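Local structure of trypanothione-dependent glyoxalase I (Leishmania major, 2C21) at residues His11-Val16 with Glu62-Tyr67. The protein belongs to the glyoxalase/bleomycin resistance protein/dioxygenase superfamily and carries a nickel ion in a metal site built between two subunits. Sequence-based numbering, arbitrary orientation.
Sequences HTMIRV and ELTYNY. With NI (nickel (II) ion), chain G.
Strand 11-15 runs parallel to strand 62-66, the short axes 27° apart, and four backbone hydrogen bonds alternate between the segments: E62 N to T12 O, I14 N to E62 O, T64 N to I14 O and V16 N to T64 O. On the metal-bearing face, H11 NE2 binds the nickel at 2.1 Å and E62 OE1 at 2.4 Å. The imidazole and carboxylate planes stand nearly perpendicular, 86° apart; with CG anti to the backbone N (chi1 -178°) and the chain extended beyond it, E62 stands up from the sheet and brings OE1 to the ion. Water 3 is a further ligand, and H80 and E123 of the second subunit complete the site. M13 crosses E62 obliquely on this face, its CG 3.5 Å from E62 OE1. Its bent chain lays SD 3.2 Å from T64 OG1 and sets CE 3.9 Å above the centre of the R15 guanidinium. Farther along, water 1 accepts from R15 NE and N66 ND2, linking the two side chains in the plane of the guanidinium. The other face is greasy: I14 CG1 meets L63 CD2 at 3.7 Å, side by side, packed against helix 19-29. At H11-I14 an antiparallel ladder carries the sheet into the second subunit. Each subunit gives the ion one histidine and one glutamate, so the site is complete only in the dimer, where H11 NE2 and E62 OE1 meet as co-ligands.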
loop_
_atom_site.group_PDB
_atom_site.type_symbol
_atom_site.label_atom_id
_atom_site.label_comp_id
_atom_site.label_asym_id
_atom_site.label_seq_id
_atom_site.Cartn_x
_atom_site.Cartn_y
_atom_site.Cartn_z
ATOM N N HIS A 11 4.638 4.020 -2.727
ATOM C CA HIS A 11 4.678 3.378 -1.414
ATOM C C HIS A 11 3.371 3.480 -0.659
ATOM O O HIS A 11 2.482 4.203 -1.050
ATOM C CB HIS A 11 5.840 3.926 -0.547
ATOM C CG HIS A 11 5.757 5.393 -0.240
ATOM N ND1 HIS A 11 6.531 6.338 -0.883
ATOM C CD2 HIS A 11 5.015 6.069 0.669
ATOM C CE1 HIS A 11 6.254 7.531 -0.389
ATOM N NE2 HIS A 11 5.331 7.395 0.547
ATOM N N THR A 12 3.291 2.713 0.420
ATOM C CA THR A 12 2.205 2.766 1.377
ATOM C C THR A 12 2.820 3.094 2.724
ATOM O O THR A 12 3.838 2.500 3.108
ATOM C CB THR A 12 1.478 1.403 1.462
ATOM O OG1 THR A 12 0.964 1.055 0.175
ATOM C CG2 THR A 12 0.362 1.452 2.439
ATOM N N MET A 13 2.206 4.035 3.443
ATOM C CA MET A 13 2.731 4.471 4.737
ATOM C C MET A 13 1.856 3.995 5.898
ATOM O O MET A 13 0.635 4.153 5.866
ATOM C CB MET A 13 2.817 5.987 4.785
ATOM C CG MET A 13 3.549 6.544 6.029
ATOM S SD MET A 13 2.590 6.656 7.542
ATOM C CE MET A 13 1.914 8.307 7.442
ATOM N N ILE A 14 2.497 3.451 6.934
ATOM C CA ILE A 14 1.826 3.083 8.198
ATOM C C ILE A 14 2.626 3.698 9.358
ATOM O O ILE A 14 3.850 3.859 9.257
ATOM C CB ILE A 14 1.740 1.547 8.392
ATOM C CG1 ILE A 14 3.124 0.897 8.320
ATOM C CG2 ILE A 14 0.795 0.910 7.373
ATOM C CD1 ILE A 14 3.164 -0.520 8.895
ATOM N N ARG A 15 1.945 4.051 10.443
ATOM C CA ARG A 15 2.622 4.559 11.629
ATOM C C ARG A 15 2.851 3.415 12.609
ATOM O O ARG A 15 2.004 2.525 12.769
ATOM C CB ARG A 15 1.826 5.672 12.315
ATOM C CG ARG A 15 1.515 6.902 11.425
ATOM C CD ARG A 15 0.560 7.860 12.099
ATOM N NE ARG A 15 0.232 8.989 11.210
ATOM C CZ ARG A 15 -0.747 8.998 10.303
ATOM N NH1 ARG A 15 -1.565 7.965 10.139
ATOM N NH2 ARG A 15 -0.910 10.071 9.537
ATOM N N VAL A 16 4.008 3.437 13.246
ATOM C CA VAL A 16 4.456 2.334 14.102
ATOM C C VAL A 16 4.919 2.854 15.435
ATOM O O VAL A 16 5.456 3.969 15.536
ATOM C CB VAL A 16 5.571 1.508 13.430
ATOM C CG1 VAL A 16 5.063 0.910 12.103
ATOM C CG2 VAL A 16 6.837 2.341 13.195
ATOM N N GLU A 62 6.643 2.490 3.854
ATOM C CA GLU A 62 7.115 3.616 4.647
ATOM C C GLU A 62 6.574 3.509 6.062
ATOM O O GLU A 62 5.350 3.465 6.257
ATOM C CB GLU A 62 6.637 4.952 4.063
ATOM C CG GLU A 62 7.139 6.154 4.835
ATOM C CD GLU A 62 6.507 7.470 4.391
ATOM O OE1 GLU A 62 5.691 7.462 3.450
ATOM O OE2 GLU A 62 6.851 8.509 4.988
ATOM N N LEU A 63 7.480 3.484 7.043
ATOM C CA LEU A 63 7.110 3.546 8.454
ATOM C C LEU A 63 7.367 4.942 8.988
ATOM O O LEU A 63 8.431 5.501 8.762
ATOM C CB LEU A 63 7.933 2.560 9.277
ATOM C CG LEU A 63 8.159 1.182 8.685
ATOM C CD1 LEU A 63 9.042 0.387 9.638
ATOM C CD2 LEU A 63 6.837 0.499 8.443
ATOM N N THR A 64 6.388 5.481 9.712
ATOM C CA THR A 64 6.519 6.742 10.401
ATOM C C THR A 64 6.488 6.449 11.895
ATOM O O THR A 64 5.562 5.792 12.384
ATOM C CB THR A 64 5.321 7.674 10.077
ATOM O OG1 THR A 64 5.273 7.931 8.669
ATOM C CG2 THR A 64 5.449 8.971 10.829
ATOM N N TYR A 65 7.520 6.918 12.590
ATOM C CA TYR A 65 7.571 6.890 14.035
ATOM C C TYR A 65 7.424 8.326 14.547
ATOM O O TYR A 65 8.204 9.208 14.167
ATOM C CB TYR A 65 8.907 6.283 14.503
ATOM C CG TYR A 65 9.164 6.467 15.973
ATOM C CD1 TYR A 65 8.375 5.808 16.918
ATOM C CD2 TYR A 65 10.184 7.309 16.434
ATOM C CE1 TYR A 65 8.594 5.975 18.272
ATOM C CE2 TYR A 65 10.408 7.479 17.792
ATOM C CZ TYR A 65 9.609 6.815 18.704
ATOM O OH TYR A 65 9.804 6.967 20.062
ATOM N N ASN A 66 6.422 8.556 15.397
ATOM C CA ASN A 66 6.293 9.804 16.131
ATOM C C ASN A 66 6.879 9.639 17.517
ATOM O O ASN A 66 6.461 8.749 18.253
ATOM C CB ASN A 66 4.831 10.234 16.228
ATOM C CG ASN A 66 4.307 10.734 14.913
ATOM O OD1 ASN A 66 4.732 11.782 14.430
ATOM N ND2 ASN A 66 3.420 9.974 14.302
ATOM N N TYR A 67 7.836 10.505 17.867
ATOM C CA TYR A 67 8.583 10.377 19.120
ATOM C C TYR A 67 7.622 10.264 20.308
ATOM O O TYR A 67 6.744 11.123 20.513
ATOM C CB TYR A 67 9.502 11.580 19.359
ATOM C CG TYR A 67 10.723 11.744 18.454
ATOM C CD1 TYR A 67 11.717 12.655 18.800
ATOM C CD2 TYR A 67 10.887 11.022 17.271
ATOM C CE1 TYR A 67 12.822 12.848 18.015
ATOM C CE2 TYR A 67 12.025 11.212 16.473
ATOM C CZ TYR A 67 12.977 12.136 16.856
ATOM O OH TYR A 67 14.099 12.358 16.092
HETATM NI NI NI G . 4.682 8.909 1.864
HETATM O O HOH W 1 2.067 11.170 11.929
HETATM O O HOH W 2 4.980 6.363 16.622
HETATM O O HOH W 3 5.983 10.092 2.081
#